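Side-chain contacts in biliverdin reductase (Synechocystis sp., PDB 5B3T), which reduces biliverdin, the open-chain tetrapyrrole formed on heme breakdown, using NAD(P)H, probably yielding bilirubin: residues A89-A94 with K99-E104; Q141-N146 with F251-D256; E131-L136 with R288-A293; A224-N229 with A234-G239. All coordinates share one frame; numbering follows the deposited sequence.

All four contacts are largely buried, yet they divide by place and chemistry. Contact 1 lies in the Rossmann part, where alanines of a helix meet branched residues of a sheet strand. Contacts 2 and 4 use the large mixed sheet on the other side of the chain's centre: contact 2 packs a helix on it, touching strand 248-255 through one isoleucine methyl, whereas contact 4 joins two of its strands by backbone bonds and has a partly exposed Tyr225-Glu235 edge. Contact 3 lies between, its centre about 10 Å from that of the chain, and is the acidic one. It touches contact 1 through Glu104, whose OE2 accepts the backbone N-H groups of Ile133 and Glu134, while contact 2 touches neither 3 nor 4.

Contact 1. Residues A89-A94 with K99-E104; sequences AIAEAA and KHVVLE
Ala91 turns its CB from helix 87-96 toward strand 100-104 and meets two branched side chains there. Its CB lies 4.3 Å from Val101 CG1 and 4.2 Å from Leu103 CD1, so one methyl faces two successive residues of the same strand side. One turn later Ala94 makes the tighter contact, its CB 3.7 Å from Val101 CG2. Both branches of Val101 are used: CG1, anti to the backbone N (chi1 177°), meets the Ala91 methyl, while CG2, beside that N, meets Ala94 CB and also lies near Ala91 O. Ala94 also supplies the polar link, as its carbonyl O accepts the N-H of Lys99 at 3.0 Å (N-H...O angle 154°), with the donor tilted 27° from the carbonyl plane. Lys99 CB and CG pass close to the same oxygen, after which the chain bends away and NZ is taken by the carbonyls of Asp72 and Ile75. The touching side chains on the helix are both alanines, consistent with the axis approach of 8.6 Å. Strand 77-80, helix 87-96 and strand 100-104 form a beta-alpha-beta crossover in the parallel sheet, the repeating unit of the Rossmann fold, and His87, an NADP-binding residue, lies beside Leu103.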
loop_
_atom_site.group_PDB
_atom_site.type_symbol
_atom_site.label_atom_id
_atom_site.label_comp_id
_atom_site.label_asym_id
_atom_site.label_seq_id
_atom_site.Cartn_x
_atom_site.Cartn_y
_atom_site.Cartn_z
ATOM N N ALA A 89 -9.578 -9.487 6.720
ATOM C CA ALA A 89 -10.053 -10.329 7.814
ATOM C C ALA A 89 -9.509 -9.856 9.156
ATOM O O ALA A 89 -10.227 -9.872 10.165
ATOM C CB ALA A 89 -9.667 -11.788 7.563
ATOM N N ILE A 90 -8.244 -9.435 9.193
ATOM C CA ILE A 90 -7.669 -8.947 10.442
ATOM C C ILE A 90 -8.316 -7.628 10.848
ATOM O O ILE A 90 -8.589 -7.393 12.031
ATOM C CB ILE A 90 -6.139 -8.815 10.314
ATOM C CG1 ILE A 90 -5.507 -10.176 10.020
ATOM C CG2 ILE A 90 -5.542 -8.248 11.591
ATOM C CD1 ILE A 90 -4.000 -10.123 9.870
ATOM N N ALA A 91 -8.582 -6.753 9.876
ATOM C CA ALA A 91 -9.220 -5.476 10.186
ATOM C C ALA A 91 -10.618 -5.678 10.758
ATOM O O ALA A 91 -10.996 -5.015 11.730
ATOM C CB ALA A 91 -9.274 -4.601 8.936
ATOM N N GLU A 92 -11.403 -6.582 10.168
ATOM C CA GLU A 92 -12.742 -6.838 10.691
ATOM C C GLU A 92 -12.683 -7.415 12.098
ATOM O O GLU A 92 -13.456 -7.011 12.976
ATOM C CB GLU A 92 -13.511 -7.780 9.765
ATOM C CG GLU A 92 -14.878 -8.165 10.313
ATOM C CD GLU A 92 -15.723 -8.941 9.324
ATOM O OE1 GLU A 92 -15.155 -9.706 8.518
ATOM O OE2 GLU A 92 -16.961 -8.787 9.356
ATOM N N ALA A 93 -11.771 -8.361 12.334
ATOM C CA ALA A 93 -11.655 -8.956 13.662
ATOM C C ALA A 93 -11.220 -7.921 14.690
ATOM O O ALA A 93 -11.741 -7.891 15.812
ATOM C CB ALA A 93 -10.675 -10.128 13.629
ATOM N N ALA A 94 -10.268 -7.058 14.324
ATOM C CA ALA A 94 -9.793 -6.035 15.251
ATOM C C ALA A 94 -10.891 -5.031 15.581
ATOM O O ALA A 94 -11.032 -4.618 16.738
ATOM C CB ALA A 94 -8.574 -5.324 14.667
ATOM N N LYS A 99 -10.960 -2.405 18.696
ATOM C CA LYS A 99 -9.653 -1.790 18.517
ATOM C C LYS A 99 -9.703 -0.750 17.407
ATOM O O LYS A 99 -10.479 -0.869 16.455
ATOM C CB LYS A 99 -8.586 -2.835 18.177
ATOM C CG LYS A 99 -8.515 -4.018 19.123
ATOM C CD LYS A 99 -8.366 -3.568 20.561
ATOM C CE LYS A 99 -8.150 -4.766 21.472
ATOM N NZ LYS A 99 -8.292 -4.415 22.912
ATOM N N HIS A 100 -8.870 0.277 17.545
ATOM C CA HIS A 100 -8.570 1.145 16.418
ATOM C C HIS A 100 -7.656 0.410 15.445
ATOM O O HIS A 100 -6.858 -0.446 15.838
ATOM C CB HIS A 100 -7.907 2.440 16.893
ATOM C CG HIS A 100 -8.737 3.228 17.858
ATOM N ND1 HIS A 100 -9.902 3.868 17.491
ATOM C CD2 HIS A 100 -8.569 3.482 19.178
ATOM C CE1 HIS A 100 -10.414 4.482 18.543
ATOM N NE2 HIS A 100 -9.626 4.261 19.580
ATOM N N VAL A 101 -7.777 0.741 14.161
ATOM C CA VAL A 101 -7.071 0.020 13.107
ATOM C C VAL A 101 -6.384 1.017 12.183
ATOM O O VAL A 101 -7.013 1.966 11.701
ATOM C CB VAL A 101 -8.017 -0.892 12.302
ATOM C CG1 VAL A 101 -7.258 -1.576 11.172
ATOM C CG2 VAL A 101 -8.666 -1.927 13.208
ATOM N N VAL A 102 -5.093 0.802 11.947
ATOM C CA VAL A 102 -4.351 1.467 10.885
ATOM C C VAL A 102 -3.765 0.385 9.993
ATOM O O VAL A 102 -3.163 -0.574 10.490
ATOM C CB VAL A 102 -3.244 2.385 11.432
ATOM C CG1 VAL A 102 -2.374 2.905 10.291
ATOM C CG2 VAL A 102 -3.850 3.537 12.215
ATOM N N LEU A 103 -3.950 0.531 8.686
ATOM C CA LEU A 103 -3.450 -0.431 7.717
ATOM C C LEU A 103 -2.498 0.244 6.744
ATOM O O LEU A 103 -2.701 1.399 6.356
ATOM C CB LEU A 103 -4.590 -1.075 6.917
ATOM C CG LEU A 103 -5.618 -1.973 7.601
ATOM C CD1 LEU A 103 -6.996 -1.345 7.508
ATOM C CD2 LEU A 103 -5.614 -3.355 6.960
ATOM N N GLU A 104 -1.453 -0.482 6.366
ATOM C CA GLU A 104 -0.791 -0.227 5.099
ATOM C C GLU A 104 -1.624 -0.891 4.012
ATOM O O GLU A 104 -1.968 -2.070 4.129
ATOM C CB GLU A 104 0.634 -0.783 5.106
ATOM C CG GLU A 104 1.444 -0.458 3.856
ATOM C CD GLU A 104 1.853 1.004 3.784
ATOM O OE1 GLU A 104 1.713 1.715 4.801
ATOM O OE2 GLU A 104 2.323 1.439 2.713
#

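Contact 2. Residues Q141-N146 with F251-D256; sequences QAIRQN and FTLHGD
Ile143 reaches out from helix 137-146 and sets its terminal methyl over one face of the Phe251 ring. This is a CH-pi contact: Ile143 CD1 lies 3.7 Å from the centroid of the Phe251 ring and 16° off the normal. The methyl is displaced toward the rim on the CD2-CE2 side, with Ile143 CD1 3.6 Å from Phe251 CE2. The two side chains cross at about a right angle, so the isoleucine meets the ring end-on. Its extended CG1-CD1 branch (chi2 -176°) supplies the necessary length, since the CA atoms of Ile143 and Leu253, the nearest pair, are 8.9 Å apart. A second apolar contact involves the same methyl: Ile143 CD1 is 3.8 Å from Leu253 CD1, which places it against two alternate residues of one strand side. The contact between the two segments is apolar; within 141-146, Asn146 ND2 donates to Ala142 O at 2.8 Å, nearly in the plane of its own amide, at an N-H...O angle of 165°. Around this contact, Tyr158 of strand 153-163 stacks on Phe251, and Phe262 of strand 258-263 touches Ile143. Helix 137-146 thus packs over strands 248-255, 258-263 and 274-278, with helix 193-196 beside it, its Phe196 on Leu253.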
loop_
_atom_site.group_PDB
_atom_site.type_symbol
_atom_site.label_atom_id
_atom_site.label_comp_id
_atom_site.label_asym_id
_atom_site.label_seq_id
_atom_site.Cartn_x
_atom_site.Cartn_y
_atom_site.Cartn_z
ATOM N N GLN A 141 4.593 11.750 -3.398
ATOM C CA GLN A 141 4.515 13.142 -2.970
ATOM C C GLN A 141 5.285 14.053 -3.917
ATOM O O GLN A 141 4.866 15.188 -4.170
ATOM C CB GLN A 141 5.033 13.284 -1.539
ATOM C CG GLN A 141 4.184 12.572 -0.493
ATOM C CD GLN A 141 2.747 13.080 -0.432
ATOM O OE1 GLN A 141 2.432 14.169 -0.916
ATOM N NE2 GLN A 141 1.871 12.288 0.174
ATOM N N ALA A 142 6.411 13.573 -4.451
ATOM C CA ALA A 142 7.154 14.357 -5.432
ATOM C C ALA A 142 6.335 14.577 -6.700
ATOM O O ALA A 142 6.372 15.662 -7.291
ATOM C CB ALA A 142 8.480 13.670 -5.756
ATOM N N ILE A 143 5.592 13.556 -7.134
ATOM C CA ILE A 143 4.709 13.714 -8.289
ATOM C C ILE A 143 3.626 14.742 -7.988
ATOM O O ILE A 143 3.354 15.641 -8.792
ATOM C CB ILE A 143 4.099 12.360 -8.695
ATOM C CG1 ILE A 143 5.186 11.391 -9.160
ATOM C CG2 ILE A 143 3.054 12.550 -9.783
ATOM C CD1 ILE A 143 4.649 10.069 -9.660
ATOM N N ARG A 144 2.985 14.615 -6.822
ATOM C CA ARG A 144 1.957 15.572 -6.422
ATOM C C ARG A 144 2.495 16.997 -6.418
ATOM O O ARG A 144 1.832 17.922 -6.901
ATOM C CB ARG A 144 1.416 15.205 -5.038
ATOM C CG ARG A 144 0.082 14.480 -5.046
ATOM C CD ARG A 144 -1.068 15.458 -4.865
ATOM N NE ARG A 144 -2.340 14.772 -4.667
ATOM C CZ ARG A 144 -3.204 14.500 -5.639
ATOM N NH1 ARG A 144 -2.936 14.858 -6.888
ATOM N NH2 ARG A 144 -4.337 13.870 -5.364
ATOM N N GLN A 145 3.704 17.190 -5.888
ATOM C CA GLN A 145 4.284 18.523 -5.775
ATOM C C GLN A 145 4.675 19.125 -7.118
ATOM O O GLN A 145 4.974 20.323 -7.170
ATOM C CB GLN A 145 5.509 18.481 -4.861
ATOM C CG GLN A 145 5.181 18.471 -3.376
ATOM C CD GLN A 145 6.380 18.108 -2.521
ATOM O OE1 GLN A 145 7.525 18.367 -2.895
ATOM N NE2 GLN A 145 6.123 17.513 -1.362
ATOM N N ASN A 146 4.683 18.341 -8.198
ATOM C CA ASN A 146 5.171 18.826 -9.480
ATOM C C ASN A 146 4.211 18.609 -10.642
ATOM O O ASN A 146 4.508 19.061 -11.753
ATOM C CB ASN A 146 6.522 18.175 -9.816
ATOM C CG ASN A 146 7.647 18.675 -8.928
ATOM O OD1 ASN A 146 8.187 19.761 -9.144
ATOM N ND2 ASN A 146 8.004 17.886 -7.922
ATOM N N PHE A 251 8.251 5.414 -13.518
ATOM C CA PHE A 251 6.989 6.143 -13.382
ATOM C C PHE A 251 7.152 7.428 -14.191
ATOM O O PHE A 251 7.819 8.368 -13.750
ATOM C CB PHE A 251 6.655 6.431 -11.920
ATOM C CG PHE A 251 5.190 6.686 -11.665
ATOM C CD1 PHE A 251 4.346 7.088 -12.689
ATOM C CD2 PHE A 251 4.658 6.516 -10.397
ATOM C CE1 PHE A 251 3.005 7.320 -12.453
ATOM C CE2 PHE A 251 3.314 6.746 -10.155
ATOM C CZ PHE A 251 2.488 7.148 -11.184
ATOM N N THR A 252 6.554 7.456 -15.378
ATOM C CA THR A 252 6.675 8.577 -16.300
ATOM C C THR A 252 5.295 9.161 -16.560
ATOM O O THR A 252 4.337 8.416 -16.782
ATOM C CB THR A 252 7.318 8.136 -17.617
ATOM O OG1 THR A 252 8.611 7.579 -17.351
ATOM C CG2 THR A 252 7.465 9.318 -18.570
ATOM N N LEU A 253 5.198 10.491 -16.530
ATOM C CA LEU A 253 3.956 11.198 -16.820
ATOM C C LEU A 253 4.249 12.311 -17.817
ATOM O O LEU A 253 5.075 13.189 -17.546
ATOM C CB LEU A 253 3.323 11.761 -15.542
ATOM C CG LEU A 253 3.042 10.758 -14.414
ATOM C CD1 LEU A 253 4.192 10.708 -13.415
ATOM C CD2 LEU A 253 1.726 11.060 -13.708
ATOM N N HIS A 254 3.573 12.271 -18.963
ATOM C CA HIS A 254 3.767 13.246 -20.030
ATOM C C HIS A 254 2.613 14.241 -20.014
ATOM O O HIS A 254 1.446 13.844 -20.094
ATOM C CB HIS A 254 3.851 12.564 -21.396
ATOM C CG HIS A 254 5.031 11.656 -21.556
ATOM N ND1 HIS A 254 6.312 12.127 -21.744
ATOM C CD2 HIS A 254 5.118 10.304 -21.588
ATOM C CE1 HIS A 254 7.140 11.105 -21.869
ATOM N NE2 HIS A 254 6.442 9.989 -21.778
ATOM N N GLY A 255 2.943 15.527 -19.917
ATOM C CA GLY A 255 1.958 16.586 -20.028
ATOM C C GLY A 255 2.341 17.570 -21.116
ATOM O O GLY A 255 3.505 17.602 -21.528
ATOM N N ASP A 256 1.394 18.380 -21.594
ATOM C CA ASP A 256 1.738 19.264 -22.705
ATOM C C ASP A 256 2.619 20.436 -22.289
ATOM O O ASP A 256 3.016 21.219 -23.158
ATOM C CB ASP A 256 0.474 19.773 -23.411
ATOM C CG ASP A 256 -0.465 20.535 -22.492
ATOM O OD1 ASP A 256 -0.072 20.893 -21.362
ATOM O OD2 ASP A 256 -1.615 20.784 -22.914
#

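Contact 3. Residues E131-L136 with R288-A293; sequences EHIELL and RQDTEA. With PO4 (phosphate ion), chain E.
Glu131 lays the aliphatic part of its side chain against the carboxylate of Asp290, with Glu131 CG 3.5 Å from Asp290 OD1. The two carboxylate planes stand 85° apart, and Glu131 OE2 stays 4.7 Å from Asp290 OD1, so the like charges do not touch. A bend at chi2 (-63°) turns the Glu131 carboxylate back to its own chain, where OE1 accepts His132 N at 2.7 Å on its anti side. Asp290 has outside partners: Arg28 forms a salt bridge to OD2 and His129 donates to OD1, which would probably offset the repulsion. The one apolar touch is looser, Ile133 CD1 lying 4.2 Å from Asp290 CB. With an alanine in place of Glu131, the N-H of His132 would probably lose its carboxylate acceptor and Asp290 OD1 its aliphatic cover. On the same helix, ahead of Asp290, Arg288 NE forms a salt bridge to Glu292 OE2 at 2.9 Å, while its NH1 and NH2 grip two oxygens of a phosphate, probably from the crystallisation liquor. Helix 283-300, late in the chain, thus packs on the Rossmann part beside helix 23-34 and the end of strand 128-131, near the NADP site: the side chains of Ile133 and Tyr23, an NADP-binding residue, are about 6 Å apart.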
loop_
_atom_site.group_PDB
_atom_site.type_symbol
_atom_site.label_atom_id
_atom_site.label_comp_id
_atom_site.label_asym_id
_atom_site.label_seq_id
_atom_site.Cartn_x
_atom_site.Cartn_y
_atom_site.Cartn_z
ATOM N N GLU A 131 -3.186 4.073 4.731
ATOM C CA GLU A 131 -2.281 4.808 3.862
ATOM C C GLU A 131 -1.500 3.822 3.005
ATOM O O GLU A 131 -1.492 2.613 3.251
ATOM C CB GLU A 131 -1.319 5.705 4.654
ATOM C CG GLU A 131 -1.630 7.198 4.554
ATOM C CD GLU A 131 -1.497 7.761 3.138
ATOM O OE1 GLU A 131 -1.027 7.045 2.227
ATOM O OE2 GLU A 131 -1.866 8.938 2.936
ATOM N N HIS A 132 -0.840 4.361 1.982
ATOM C CA HIS A 132 -0.046 3.568 1.042
ATOM C C HIS A 132 1.271 4.317 0.849
ATOM O O HIS A 132 1.413 5.115 -0.082
ATOM C CB HIS A 132 -0.792 3.367 -0.269
ATOM C CG HIS A 132 -0.228 2.280 -1.130
ATOM N ND1 HIS A 132 -0.639 2.071 -2.428
ATOM C CD2 HIS A 132 0.713 1.338 -0.877
ATOM C CE1 HIS A 132 0.023 1.049 -2.938
ATOM N NE2 HIS A 132 0.850 0.587 -2.018
ATOM N N ILE A 133 2.229 4.058 1.742
ATOM C CA ILE A 133 3.469 4.816 1.811
ATOM C C ILE A 133 4.682 3.958 1.479
ATOM O O ILE A 133 5.648 4.447 0.882
ATOM C CB ILE A 133 3.632 5.470 3.202
ATOM C CG1 ILE A 133 2.466 6.416 3.484
ATOM C CG2 ILE A 133 4.956 6.220 3.308
ATOM C CD1 ILE A 133 2.413 6.924 4.911
ATOM N N GLU A 134 4.650 2.672 1.841
ATOM C CA GLU A 134 5.821 1.818 1.666
ATOM C C GLU A 134 6.232 1.724 0.201
ATOM O O GLU A 134 7.426 1.745 -0.120
ATOM C CB GLU A 134 5.543 0.429 2.243
ATOM C CG GLU A 134 6.757 -0.486 2.294
ATOM C CD GLU A 134 6.993 -1.226 0.993
ATOM O OE1 GLU A 134 6.012 -1.456 0.256
ATOM O OE2 GLU A 134 8.160 -1.568 0.706
ATOM N N LEU A 135 5.259 1.621 -0.701
ATOM C CA LEU A 135 5.538 1.540 -2.134
ATOM C C LEU A 135 5.618 2.954 -2.701
ATOM O O LEU A 135 4.596 3.608 -2.924
ATOM C CB LEU A 135 4.471 0.717 -2.847
ATOM C CG LEU A 135 4.637 0.590 -4.365
ATOM C CD1 LEU A 135 5.908 -0.175 -4.709
ATOM C CD2 LEU A 135 3.413 -0.067 -4.998
ATOM N N LEU A 136 6.846 3.430 -2.923
ATOM C CA LEU A 136 7.102 4.672 -3.654
ATOM C C LEU A 136 6.416 5.876 -3.013
ATOM O O LEU A 136 6.007 6.810 -3.708
ATOM C CB LEU A 136 6.680 4.536 -5.119
ATOM C CG LEU A 136 7.472 3.523 -5.947
ATOM C CD1 LEU A 136 6.826 3.331 -7.306
ATOM C CD2 LEU A 136 8.914 3.980 -6.106
ATOM N N ARG A 288 6.316 8.831 9.672
ATOM C CA ARG A 288 6.309 9.502 10.968
ATOM C C ARG A 288 5.197 10.542 11.044
ATOM O O ARG A 288 4.458 10.600 12.034
ATOM C CB ARG A 288 7.666 10.148 11.243
ATOM C CG ARG A 288 7.699 10.897 12.570
ATOM C CD ARG A 288 9.084 11.406 12.914
ATOM N NE ARG A 288 9.089 12.085 14.206
ATOM C CZ ARG A 288 10.175 12.277 14.949
ATOM N NH1 ARG A 288 11.354 11.838 14.529
ATOM N NH2 ARG A 288 10.080 12.904 16.113
ATOM N N GLN A 289 5.065 11.375 10.008
ATOM C CA GLN A 289 3.999 12.374 10.001
ATOM C C GLN A 289 2.627 11.716 10.086
ATOM O O GLN A 289 1.741 12.200 10.798
ATOM C CB GLN A 289 4.096 13.246 8.748
ATOM C CG GLN A 289 5.382 14.055 8.646
ATOM C CD GLN A 289 5.739 14.750 9.948
ATOM O OE1 GLN A 289 6.813 14.529 10.509
ATOM N NE2 GLN A 289 4.837 15.593 10.436
ATOM N N ASP A 290 2.434 10.606 9.369
ATOM C CA ASP A 290 1.147 9.920 9.420
ATOM C C ASP A 290 0.902 9.305 10.792
ATOM O O ASP A 290 -0.206 9.402 11.331
ATOM C CB ASP A 290 1.072 8.852 8.335
ATOM C CG ASP A 290 -0.314 8.255 8.209
ATOM O OD1 ASP A 290 -1.181 8.896 7.578
ATOM O OD2 ASP A 290 -0.539 7.150 8.747
ATOM N N THR A 291 1.924 8.672 11.372
ATOM C CA THR A 291 1.774 8.101 12.706
ATOM C C THR A 291 1.461 9.182 13.730
ATOM O O THR A 291 0.601 8.995 14.599
ATOM C CB THR A 291 3.041 7.343 13.107
ATOM O OG1 THR A 291 3.316 6.326 12.140
ATOM C CG2 THR A 291 2.864 6.695 14.475
ATOM N N GLU A 292 2.141 10.327 13.638
ATOM C CA GLU A 292 1.890 11.409 14.583
ATOM C C GLU A 292 0.499 12.001 14.389
ATOM O O GLU A 292 -0.151 12.400 15.363
ATOM C CB GLU A 292 2.971 12.481 14.449
ATOM C CG GLU A 292 4.339 12.011 14.926
ATOM C CD GLU A 292 5.432 13.041 14.717
ATOM O OE1 GLU A 292 5.202 14.020 13.979
ATOM O OE2 GLU A 292 6.525 12.870 15.299
ATOM N N ALA A 293 0.020 12.059 13.143
ATOM C CA ALA A 293 -1.347 12.507 12.903
ATOM C C ALA A 293 -2.355 11.552 13.530
ATOM O O ALA A 293 -3.364 11.985 14.100
ATOM C CB ALA A 293 -1.598 12.651 11.403
HETATM P P PO4 E . 13.419 12.750 17.747
HETATM O O1 PO4 E . 14.369 13.923 17.739
HETATM O O2 PO4 E . 13.749 11.841 18.907
HETATM O O3 PO4 E . 13.555 11.982 16.453
HETATM O O4 PO4 E . 12.002 13.253 17.886
#

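Contact 4. Residues A224-N229 with A234-G239; sequences AYLQFN and AEVIYG
Residues 224-228 and 234-239 run antiparallel as neighbouring strands of a beta hairpin, their axes 4.8 Å apart at closest approach and 154° between directions. Leu226 and Ala234 form a hydrogen-bonded pair: Leu226 N to Ala234 O is 2.8 Å and almost straight (177°), and Ala234 N returns to Leu226 O at 2.9 Å. Ala224 and Val236 repeat the pattern: Ala224 N to Val236 O and Val236 N to Ala224 O are both 2.8 Å. Between them, Tyr225 and Glu235 form a non-hydrogen-bonded pair with side chains on the other face of the sheet. There Glu235 CG comes to the edge of the tyrosine ring, in its plane, 3.7 Å from Tyr225 CD1. With CG of Tyr225 beside its backbone N (chi1 -55°), the ring reaches across to the partner strand and its CE1 also meets Ile237 CD1 at 4.2 Å. A glycine in place of Tyr225 would probably strip this cover from the Glu235 methylenes and leave Ile237 CD1 without its aromatic neighbour. On the Ala224-Leu226 side the contacts are apolar: Leu226 CD1 lies 4.1 Å from Val236 CG2, while Phe228 turns its ring edge to Ala234, CE1 to CB 3.8 Å. Ile189 of helix 183-189 covers both Leu226 and Val236. Glu235, whose chain extends past the ring, ends in a salt bridge to Arg157 and a hydrogen bond to Tyr155 on strand 153-163. The chemistry therefore implies a two-faced sheet: an apolar side packed under a helix, and a partly exposed side where the glutamate's carbons serve the tyrosine and its carboxylate ties in the next strand.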
loop_
_atom_site.group_PDB
_atom_site.type_symbol
_atom_site.label_atom_id
_atom_site.label_comp_id
_atom_site.label_asym_id
_atom_site.label_seq_id
_atom_site.Cartn_x
_atom_site.Cartn_y
_atom_site.Cartn_z
ATOM N N ALA A 224 -2.282 -3.408 -17.273
ATOM C CA ALA A 224 -3.552 -2.698 -17.262
ATOM C C ALA A 224 -3.398 -1.407 -18.047
ATOM O O ALA A 224 -2.463 -0.636 -17.803
ATOM C CB ALA A 224 -4.020 -2.404 -15.833
ATOM N N TYR A 225 -4.307 -1.177 -18.989
ATOM C CA TYR A 225 -4.304 0.024 -19.813
ATOM C C TYR A 225 -5.569 0.813 -19.507
ATOM O O TYR A 225 -6.682 0.330 -19.746
ATOM C CB TYR A 225 -4.199 -0.343 -21.295
ATOM C CG TYR A 225 -2.996 -1.218 -21.573
ATOM C CD1 TYR A 225 -1.707 -0.702 -21.501
ATOM C CD2 TYR A 225 -3.144 -2.564 -21.877
ATOM C CE1 TYR A 225 -0.602 -1.499 -21.738
ATOM C CE2 TYR A 225 -2.043 -3.370 -22.118
ATOM C CZ TYR A 225 -0.775 -2.831 -22.048
ATOM O OH TYR A 225 0.323 -3.625 -22.286
ATOM N N LEU A 226 -5.393 2.013 -18.962
ATOM C CA LEU A 226 -6.475 2.780 -18.362
ATOM C C LEU A 226 -6.731 4.052 -19.155
ATOM O O LEU A 226 -5.795 4.702 -19.631
ATOM C CB LEU A 226 -6.149 3.153 -16.913
ATOM C CG LEU A 226 -5.693 2.050 -15.957
ATOM C CD1 LEU A 226 -5.350 2.645 -14.602
ATOM C CD2 LEU A 226 -6.757 0.978 -15.811
ATOM N N GLN A 227 -8.006 4.408 -19.277
ATOM C CA GLN A 227 -8.412 5.694 -19.825
ATOM C C GLN A 227 -9.159 6.462 -18.748
ATOM O O GLN A 227 -10.161 5.975 -18.211
ATOM C CB GLN A 227 -9.267 5.520 -21.081
ATOM C CG GLN A 227 -8.520 4.832 -22.208
ATOM C CD GLN A 227 -9.322 4.751 -23.488
ATOM O OE1 GLN A 227 -9.368 3.708 -24.138
ATOM N NE2 GLN A 227 -9.956 5.855 -23.859
ATOM N N PHE A 228 -8.663 7.649 -18.425
ATOM C CA PHE A 228 -9.264 8.505 -17.417
ATOM C C PHE A 228 -10.233 9.485 -18.061
ATOM O O PHE A 228 -10.241 9.688 -19.278
ATOM C CB PHE A 228 -8.197 9.273 -16.638
ATOM C CG PHE A 228 -7.372 8.411 -15.733
ATOM C CD1 PHE A 228 -6.420 7.551 -16.257
ATOM C CD2 PHE A 228 -7.535 8.468 -14.359
ATOM C CE1 PHE A 228 -5.651 6.757 -15.430
ATOM C CE2 PHE A 228 -6.766 7.675 -13.523
ATOM C CZ PHE A 228 -5.822 6.818 -14.062
ATOM N N ASN A 229 -11.050 10.106 -17.213
ATOM C CA ASN A 229 -12.137 10.930 -17.719
ATOM C C ASN A 229 -11.641 12.229 -18.321
ATOM O O ASN A 229 -12.241 12.735 -19.276
ATOM C CB ASN A 229 -13.136 11.213 -16.606
ATOM C CG ASN A 229 -14.247 10.216 -16.590
ATOM O OD1 ASN A 229 -14.856 9.972 -17.624
ATOM N ND2 ASN A 229 -14.512 9.618 -15.433
ATOM N N ALA A 234 -3.140 5.767 -19.396
ATOM C CA ALA A 234 -2.103 5.285 -18.496
ATOM C C ALA A 234 -1.857 3.802 -18.726
ATOM O O ALA A 234 -2.796 3.030 -18.946
ATOM C CB ALA A 234 -2.479 5.530 -17.032
ATOM N N GLU A 235 -0.588 3.415 -18.675
ATOM C CA GLU A 235 -0.177 2.022 -18.738
ATOM C C GLU A 235 0.386 1.634 -17.379
ATOM O O GLU A 235 1.231 2.350 -16.830
ATOM C CB GLU A 235 0.868 1.810 -19.838
ATOM C CG GLU A 235 0.434 2.315 -21.206
ATOM C CD GLU A 235 1.580 2.361 -22.197
ATOM O OE1 GLU A 235 2.745 2.257 -21.763
ATOM O OE2 GLU A 235 1.318 2.516 -23.407
ATOM N N VAL A 236 -0.096 0.523 -16.828
ATOM C CA VAL A 236 0.313 0.053 -15.509
ATOM C C VAL A 236 0.779 -1.388 -15.650
ATOM O O VAL A 236 -0.018 -2.271 -15.989
ATOM C CB VAL A 236 -0.822 0.162 -14.477
ATOM C CG1 VAL A 236 -0.340 -0.278 -13.108
ATOM C CG2 VAL A 236 -1.355 1.586 -14.422
ATOM N N ILE A 237 2.062 -1.627 -15.387
ATOM C CA ILE A 237 2.716 -2.900 -15.670
ATOM C C ILE A 237 3.302 -3.450 -14.376
ATOM O O ILE A 237 3.992 -2.729 -13.646
ATOM C CB ILE A 237 3.820 -2.741 -16.733
ATOM C CG1 ILE A 237 3.334 -1.873 -17.896
ATOM C CG2 ILE A 237 4.281 -4.102 -17.235
ATOM C CD1 ILE A 237 2.173 -2.465 -18.669
ATOM N N TYR A 238 3.037 -4.726 -14.099
ATOM C CA TYR A 238 3.604 -5.400 -12.936
ATOM C C TYR A 238 4.097 -6.773 -13.361
ATOM O O TYR A 238 3.296 -7.629 -13.751
ATOM C CB TYR A 238 2.584 -5.530 -11.799
ATOM C CG TYR A 238 3.149 -6.163 -10.541
ATOM C CD1 TYR A 238 3.129 -7.542 -10.360
ATOM C CD2 TYR A 238 3.703 -5.380 -9.538
ATOM C CE1 TYR A 238 3.647 -8.121 -9.213
ATOM C CE2 TYR A 238 4.220 -5.949 -8.389
ATOM C CZ TYR A 238 4.190 -7.319 -8.232
ATOM O OH TYR A 238 4.704 -7.889 -7.090
ATOM N N GLY A 239 5.407 -6.982 -13.274
ATOM C CA GLY A 239 5.986 -8.275 -13.574
ATOM C C GLY A 239 7.066 -8.669 -12.589
ATOM O O GLY A 239 7.835 -7.819 -12.132
#